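Local coordinates for protein Beta/alpha-amylase (Paenibacillus polymyxa, PDB 3VOC) that hydrolyses alpha-1,4-glucosidic linkages of starch, its catalytic beta-amylase domain, described here, removing successive maltose units from the non-reducing chain ends, at residues S149-I154 with S270-R275; K255-I260 with I309-D314; G203-I208 with T217-I222. One frame throughout, in Å; residues are numbered along the deposited sequence. Where two conformers were deposited one is given.

Interaction 1: S149-I154 with S270-R275; sequences SIIPKI and SVFGVR
Ile154 and Arg275 start a parallel pairing of two strands: the amide N of Ile154 gives a nearly straight hydrogen bond to the carbonyl O of Arg275 (3.1 Å, 165° at the hydrogen), and one step earlier the CA atoms of Lys153 and Arg275 lie 5.2 Å apart. Next to this bond the chains stand too far apart for direct pairing, and a water fills in. It donates to the O of Pro152 at 2.8 Å and accepts from the N of Arg275, so both ends of the break are satisfied, whereas the buried N of Lys153 finds no partner. Val274 brings its branched end against the other backbone, with CG1 3.4 Å from the O of Ile151 and CG2 beside CG1 of Ile154. These are the fourth and fifth strands of the eight-stranded TIM barrel, met where their chains enter the sheet. Phe272 lies on the buried side next to helix 127-144, where Phe140 and Phe144 also touch it. The methyl CD1 of Ile154 comes obliquely to its ring, 3.6 Å from CD1 of Phe272, and that of Ile151 reaches CE2 of Phe272 at 4.0 Å, while Val271 CG1 sits over the centre of one face. With Phe272 replaced by an alanine, both isoleucine methyls would probably lose their common neighbour and a gap would open beside helix 127-144. Lys153, with CG anti to the backbone N (chi1 -176°) and the rest extended, runs its CE to 3.8 Å from CB of Arg275. A long aliphatic stem suits this place because its NZ can then reach Asp318 and Asn357, on strands 318-321 and 356-359. Arg275, bent at chi2 and chi3, shares Asp318 and also pairs with Asp316, acids that probably offset the two neighbouring positive charges.

Interaction 2: K255-I260 with I309-D314; sequences KHLGVI and IQKFKD
Lys255 O accepts the amide N of Val259 at 2.9 Å, one of the routine helical bonds that spend the backbone's polar groups internally; between 255-260 and 309-314 there is no hydrogen bond, and the contact is made by carbon. Its centre is Leu257 against Phe312. The methyl CD2 of Leu257 sits over one face of the Phe312 ring, 3.8 Å from the ring centroid and 24° off the normal, a CH-pi contact displaced toward the CD1–CE1 side, with CD1 of the ring 3.5 Å away. Leucine suits the place because its forked end, carried across by CG anti to the backbone N (chi1 -172°), sets one methyl on the ring and the other near CZ. The same CD2 also meets CG of Lys311 at 3.9 Å. Lys311, bent at chi2, reaches across to the other helix, where in this one of its two conformers CE lies 4.0 Å from CA of Gly258. That is consistent with glycine at this position, since a beta carbon would come close to that CE. Leu319 and Ile280 also touch Phe312, tying the ring to the sheet side of its helix. With their axes 9.7 Å apart and only 17° from parallel, the two segments belong to successive outer helices of a beta/alpha barrel, each leading into the next parallel strand, here 275-279 and 318-321.

Interaction 3: G203-I208 with T217-I222; sequences GSLDKI and TSLSQI
CD2 of Leu205 sits over one face of the peptide group joining Thr217 to Ser218, almost directly over the carbonyl carbon: it is 3.2 Å from Thr217 C and 3.3 Å from Ser218 N, a tight fit. The other flat group, the Gln221 amide, turns its OE1 back on the same turn. Thr217 N approaches it close to the amide plane at a short 2.6 Å, while Ser218 N and Thr217 OG1 come from above the plane with longer bonds. Three donors on one oxygen probably hold this turn closed and steady the peptide that Leu205 rests on. Glutamine fits because its side chain is long enough to reach back to the amides that precede the 3-10 turn. One turn further along the helix, Ile208 brings CD1 against two partners, 3.7 Å from CD2 of Leu219 and 3.8 Å from CD1 of Ile222, the latter pair meeting tip to tip. Its CG1 stands anti to the carbonyl carbon (chi1 -67°), which aims the long branch at 217-222. Ser204 caps the start of the helix that carries Leu205 and Ile208, its OG accepting from Lys207 N at 3.2 Å. Helix 188-202 backs the contact: Met198 touches Ile208, Asn199 touches Leu219, and Phe194 touches Ile222, whose carbonyl O takes a bond from Arg195, so helix 205-212 and the following loop fold back together onto the preceding helix.

How the interactions relate
All three contacts fall within the glycosyl hydrolase family 14 region but in different parts of the fold. Interaction 1 joins neighbouring barrel strands and interaction 2 joins outer helices; their centres are 19 Å apart, with nearest atoms about 6 Å apart. Helix 240-268, which carries 255-260, runs on into the loop 270-275, so the two contacts alternate along the chain and follow the barrel's repeating helix-then-strand order. Interaction 3 comes from the long excursion between strands 153-156 and 275-279, centred 48 Å from interaction 1 and 29 Å from interaction 2. It closes a local turn before helix 240-268 brings the chain back to the barrel, far from the annotated sites.

Interaction 1: S149-I154 with S270-R275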
# COMPACT_ATOMS: atom_id res chain seq x y z
N SER A 149 7.64 6.07 23.48
CA SER A 149 7.12 4.93 24.24
C SER A 149 5.74 4.41 23.78
O SER A 149 5.38 3.28 24.10
CB SER A 149 7.04 5.25 25.72
OG SER A 149 5.94 6.09 26.01
N ILE A 150 4.97 5.22 23.07
CA ILE A 150 3.66 4.73 22.62
C ILE A 150 3.62 4.24 21.17
O ILE A 150 2.60 3.71 20.72
CB ILE A 150 2.53 5.76 22.87
CG1 ILE A 150 2.58 6.90 21.84
CG2 ILE A 150 2.57 6.25 24.35
CD1 ILE A 150 1.27 7.68 21.71
N ILE A 151 4.73 4.41 20.43
CA ILE A 151 4.79 4.01 19.02
C ILE A 151 5.58 2.70 18.89
O ILE A 151 6.79 2.69 19.03
CB ILE A 151 5.39 5.13 18.13
CG1 ILE A 151 4.51 6.39 18.18
CG2 ILE A 151 5.57 4.65 16.67
CD1 ILE A 151 5.10 7.59 17.47
N PRO A 152 4.88 1.58 18.64
CA PRO A 152 5.56 0.29 18.59
C PRO A 152 6.01 -0.12 17.19
O PRO A 152 6.75 -1.10 17.04
CB PRO A 152 4.49 -0.68 19.07
CG PRO A 152 3.21 -0.07 18.55
CD PRO A 152 3.41 1.43 18.57
N LYS A 153 5.57 0.62 16.18
CA LYS A 153 5.74 0.24 14.79
C LYS A 153 5.34 1.44 13.95
O LYS A 153 4.49 2.24 14.36
CB LYS A 153 4.85 -0.98 14.48
CG LYS A 153 5.00 -1.54 13.08
CD LYS A 153 4.71 -3.03 13.07
CE LYS A 153 5.45 -3.71 11.90
NZ LYS A 153 5.42 -5.19 11.97
N ILE A 154 5.98 1.60 12.79
CA ILE A 154 5.62 2.70 11.87
C ILE A 154 5.38 2.13 10.48
O ILE A 154 6.14 1.28 10.03
CB ILE A 154 6.75 3.77 11.80
CG1 ILE A 154 7.00 4.37 13.20
CG2 ILE A 154 6.41 4.86 10.77
CD1 ILE A 154 8.27 5.23 13.34
N SER A 270 17.25 5.61 14.98
CA SER A 270 17.91 6.15 16.19
C SER A 270 16.97 6.99 17.07
O SER A 270 17.37 7.49 18.11
CB SER A 270 19.16 6.93 15.82
OG SER A 270 18.81 8.08 15.07
N VAL A 271 15.71 7.15 16.66
CA VAL A 271 14.74 7.92 17.42
C VAL A 271 13.73 6.96 18.03
O VAL A 271 13.51 6.96 19.24
CB VAL A 271 14.06 9.00 16.54
CG1 VAL A 271 12.93 9.69 17.29
CG2 VAL A 271 15.12 10.03 16.03
N PHE A 272 13.14 6.13 17.18
CA PHE A 272 12.15 5.15 17.62
C PHE A 272 12.75 3.75 17.74
O PHE A 272 12.50 3.06 18.72
CB PHE A 272 10.96 5.15 16.66
CG PHE A 272 10.31 6.50 16.55
CD1 PHE A 272 10.43 7.25 15.39
CD2 PHE A 272 9.61 7.03 17.64
CE1 PHE A 272 9.83 8.51 15.29
CE2 PHE A 272 9.02 8.29 17.56
CZ PHE A 272 9.12 9.03 16.39
N GLY A 273 13.51 3.33 16.74
CA GLY A 273 14.12 2.00 16.75
C GLY A 273 13.08 0.89 16.75
O GLY A 273 13.25 -0.15 17.39
N VAL A 274 12.00 1.10 16.00
CA VAL A 274 10.93 0.09 15.91
C VAL A 274 10.90 -0.50 14.51
O VAL A 274 11.54 0.03 13.60
CB VAL A 274 9.55 0.71 16.24
CG1 VAL A 274 9.47 1.11 17.73
CG2 VAL A 274 9.26 1.90 15.29
N ARG A 275 10.18 -1.61 14.33
CA ARG A 275 9.94 -2.17 12.99
C ARG A 275 9.20 -1.17 12.10
O ARG A 275 8.28 -0.47 12.57
CB ARG A 275 9.10 -3.46 13.05
CG ARG A 275 9.74 -4.65 13.79
CD ARG A 275 11.14 -4.95 13.27
NE ARG A 275 11.12 -5.28 11.84
CZ ARG A 275 12.19 -5.37 11.07
NH1 ARG A 275 13.40 -5.13 11.58
NH2 ARG A 275 12.07 -5.67 9.78
O HOH W 1 8.96 -2.75 16.55

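Interaction 2: K255-I260 with I309-D314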
# COMPACT_ATOMS: atom_id res chain seq x y z
N LYS A 255 12.61 -0.29 -6.50
CA LYS A 255 13.57 0.76 -6.21
C LYS A 255 12.96 1.82 -5.28
O LYS A 255 13.61 2.31 -4.36
CB LYS A 255 14.10 1.42 -7.49
CG LYS A 255 15.13 2.52 -7.19
CD LYS A 255 15.85 2.98 -8.45
CE LYS A 255 16.87 4.08 -8.13
NZ LYS A 255 17.37 4.76 -9.37
N HIS A 256 11.68 2.12 -5.52
CA HIS A 256 10.97 3.07 -4.68
C HIS A 256 10.92 2.56 -3.23
O HIS A 256 11.17 3.33 -2.30
CB HIS A 256 9.56 3.27 -5.24
CG HIS A 256 8.75 4.28 -4.48
ND1 HIS A 256 9.15 5.59 -4.32
CD2 HIS A 256 7.54 4.18 -3.87
CE1 HIS A 256 8.23 6.24 -3.62
NE2 HIS A 256 7.25 5.41 -3.33
N LEU A 257 10.61 1.27 -3.05
CA LEU A 257 10.58 0.68 -1.71
C LEU A 257 11.94 0.84 -1.03
O LEU A 257 12.01 1.18 0.15
CB LEU A 257 10.20 -0.80 -1.78
CG LEU A 257 9.94 -1.51 -0.45
CD1 LEU A 257 8.65 -0.98 0.20
CD2 LEU A 257 9.84 -3.04 -0.69
N GLY A 258 13.00 0.58 -1.79
CA GLY A 258 14.38 0.75 -1.31
C GLY A 258 14.66 2.18 -0.85
O GLY A 258 15.25 2.42 0.21
N VAL A 259 14.24 3.14 -1.67
CA VAL A 259 14.46 4.55 -1.38
C VAL A 259 13.71 4.99 -0.11
O VAL A 259 14.30 5.59 0.78
CB VAL A 259 14.07 5.43 -2.59
CG1 VAL A 259 14.00 6.90 -2.20
CG2 VAL A 259 15.06 5.21 -3.74
N ILE A 260 12.42 4.67 -0.03
CA ILE A 260 11.60 5.12 1.11
C ILE A 260 11.95 4.35 2.37
O ILE A 260 11.93 4.91 3.47
CB ILE A 260 10.08 5.13 0.80
CG1 ILE A 260 9.52 3.70 0.65
CG2 ILE A 260 9.83 5.97 -0.47
CD1 ILE A 260 8.00 3.63 0.37
N ILE A 309 8.92 -9.62 -2.59
CA ILE A 309 8.98 -9.86 -1.14
C ILE A 309 10.44 -9.91 -0.68
O ILE A 309 10.76 -9.45 0.41
CB ILE A 309 8.11 -11.08 -0.71
CG1 ILE A 309 6.62 -10.75 -0.95
CG2 ILE A 309 8.27 -11.40 0.78
CD1 ILE A 309 5.69 -11.99 -0.98
N GLN A 310 11.32 -10.41 -1.55
CA GLN A 310 12.76 -10.30 -1.32
C GLN A 310 13.22 -8.85 -1.08
O GLN A 310 14.12 -8.61 -0.26
CB GLN A 310 13.58 -10.93 -2.46
CG GLN A 310 15.11 -10.92 -2.20
CD GLN A 310 15.52 -11.67 -0.94
OE1 GLN A 310 16.34 -11.17 -0.13
NE2 GLN A 310 14.96 -12.86 -0.76
N LYS A 311 12.62 -7.90 -1.81
CA LYS A 311 12.97 -6.49 -1.63
C LYS A 311 12.55 -5.97 -0.25
O LYS A 311 13.25 -5.15 0.33
CB LYS A 311 12.38 -5.63 -2.76
CG LYS A 311 12.90 -4.20 -2.79
CD LYS A 311 14.33 -4.11 -3.35
CE LYS A 311 14.82 -2.67 -3.39
NZ LYS A 311 16.31 -2.65 -3.48
N PHE A 312 11.42 -6.46 0.27
CA PHE A 312 11.03 -6.15 1.66
C PHE A 312 12.12 -6.62 2.63
O PHE A 312 12.55 -5.87 3.50
CB PHE A 312 9.68 -6.79 2.03
CG PHE A 312 8.50 -5.95 1.64
CD1 PHE A 312 8.09 -5.89 0.31
CD2 PHE A 312 7.82 -5.20 2.60
CE1 PHE A 312 7.01 -5.11 -0.07
CE2 PHE A 312 6.72 -4.40 2.23
CZ PHE A 312 6.31 -4.36 0.89
N LYS A 313 12.58 -7.86 2.45
CA LYS A 313 13.63 -8.42 3.29
C LYS A 313 14.89 -7.57 3.19
O LYS A 313 15.48 -7.22 4.21
CB LYS A 313 13.96 -9.85 2.87
CG LYS A 313 14.84 -10.59 3.87
CD LYS A 313 14.98 -12.06 3.49
CE LYS A 313 15.85 -12.86 4.47
NZ LYS A 313 15.33 -12.80 5.86
N ASP A 314 15.30 -7.25 1.96
CA ASP A 314 16.52 -6.46 1.72
C ASP A 314 16.41 -5.07 2.34
O ASP A 314 17.40 -4.56 2.88
CB ASP A 314 16.83 -6.32 0.22
CG ASP A 314 17.21 -7.65 -0.43
OD1 ASP A 314 17.52 -8.64 0.28
OD2 ASP A 314 17.19 -7.69 -1.68

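Interaction 3: G203-I208 with T217-I222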
# COMPACT_ATOMS: atom_id res chain seq x y z
N GLY A 203 22.47 -2.49 -24.23
CA GLY A 203 23.60 -1.69 -24.68
C GLY A 203 23.37 -0.83 -25.90
O GLY A 203 24.09 0.13 -26.11
N SER A 204 22.38 -1.15 -26.73
CA SER A 204 22.10 -0.36 -27.93
C SER A 204 20.76 -0.78 -28.48
O SER A 204 20.23 -1.81 -28.10
CB SER A 204 23.18 -0.59 -29.00
OG SER A 204 23.14 -1.94 -29.44
N LEU A 205 20.21 0.01 -29.39
CA LEU A 205 18.95 -0.34 -30.01
C LEU A 205 19.05 -1.70 -30.71
O LEU A 205 18.13 -2.52 -30.65
CB LEU A 205 18.57 0.74 -31.01
CG LEU A 205 17.30 0.47 -31.83
CD1 LEU A 205 16.05 0.48 -30.94
CD2 LEU A 205 17.24 1.53 -32.88
N ASP A 206 20.17 -1.95 -31.37
CA ASP A 206 20.30 -3.19 -32.14
C ASP A 206 20.37 -4.40 -31.22
O ASP A 206 19.85 -5.47 -31.55
CB ASP A 206 21.53 -3.13 -33.05
CG ASP A 206 21.33 -2.23 -34.27
OD1 ASP A 206 20.20 -2.16 -34.80
OD2 ASP A 206 22.32 -1.59 -34.71
N LYS A 207 21.01 -4.23 -30.07
CA LYS A 207 21.04 -5.30 -29.07
C LYS A 207 19.69 -5.53 -28.40
O LYS A 207 19.38 -6.65 -27.99
CB LYS A 207 22.18 -5.10 -28.08
CG LYS A 207 23.54 -5.45 -28.73
CD LYS A 207 24.69 -4.90 -27.94
CE LYS A 207 26.00 -5.49 -28.40
NZ LYS A 207 27.12 -4.83 -27.63
N ILE A 208 18.87 -4.48 -28.31
CA ILE A 208 17.48 -4.61 -27.85
C ILE A 208 16.68 -5.42 -28.86
O ILE A 208 16.00 -6.39 -28.48
CB ILE A 208 16.81 -3.23 -27.58
CG1 ILE A 208 17.47 -2.52 -26.40
CG2 ILE A 208 15.32 -3.41 -27.28
CD1 ILE A 208 17.14 -1.00 -26.28
N THR A 217 13.88 0.95 -35.42
CA THR A 217 14.94 1.81 -35.97
C THR A 217 15.36 2.95 -35.05
O THR A 217 16.39 3.59 -35.29
CB THR A 217 14.58 2.38 -37.36
OG1 THR A 217 13.32 3.08 -37.28
CG2 THR A 217 14.48 1.24 -38.40
N SER A 218 14.59 3.20 -33.99
CA SER A 218 15.02 4.16 -32.96
C SER A 218 14.49 3.77 -31.59
O SER A 218 13.43 3.14 -31.47
CB SER A 218 14.56 5.58 -33.30
OG SER A 218 13.15 5.67 -33.16
N LEU A 219 15.22 4.18 -30.55
CA LEU A 219 14.81 3.94 -29.17
C LEU A 219 13.42 4.52 -28.91
O LEU A 219 12.65 3.98 -28.11
CB LEU A 219 15.82 4.54 -28.19
CG LEU A 219 17.21 3.88 -28.11
CD1 LEU A 219 18.20 4.74 -27.34
CD2 LEU A 219 17.13 2.47 -27.49
N SER A 220 13.10 5.60 -29.60
CA SER A 220 11.82 6.27 -29.44
C SER A 220 10.62 5.42 -29.87
O SER A 220 9.49 5.72 -29.49
CB SER A 220 11.83 7.62 -30.17
OG SER A 220 11.77 7.40 -31.58
N GLN A 221 10.85 4.35 -30.63
CA GLN A 221 9.75 3.44 -30.98
C GLN A 221 9.49 2.37 -29.91
O GLN A 221 8.58 1.55 -30.05
CB GLN A 221 10.02 2.73 -32.30
CG GLN A 221 10.28 3.63 -33.48
CD GLN A 221 10.69 2.84 -34.71
OE1 GLN A 221 11.65 2.07 -34.68
NE2 GLN A 221 9.95 3.01 -35.80
N ILE A 222 10.32 2.34 -28.87
CA ILE A 222 10.07 1.43 -27.76
C ILE A 222 8.97 2.03 -26.89
O ILE A 222 9.08 3.16 -26.43
CB ILE A 222 11.33 1.21 -26.91
CG1 ILE A 222 12.42 0.52 -27.73
CG2 ILE A 222 10.99 0.42 -25.62
CD1 ILE A 222 13.78 0.50 -27.05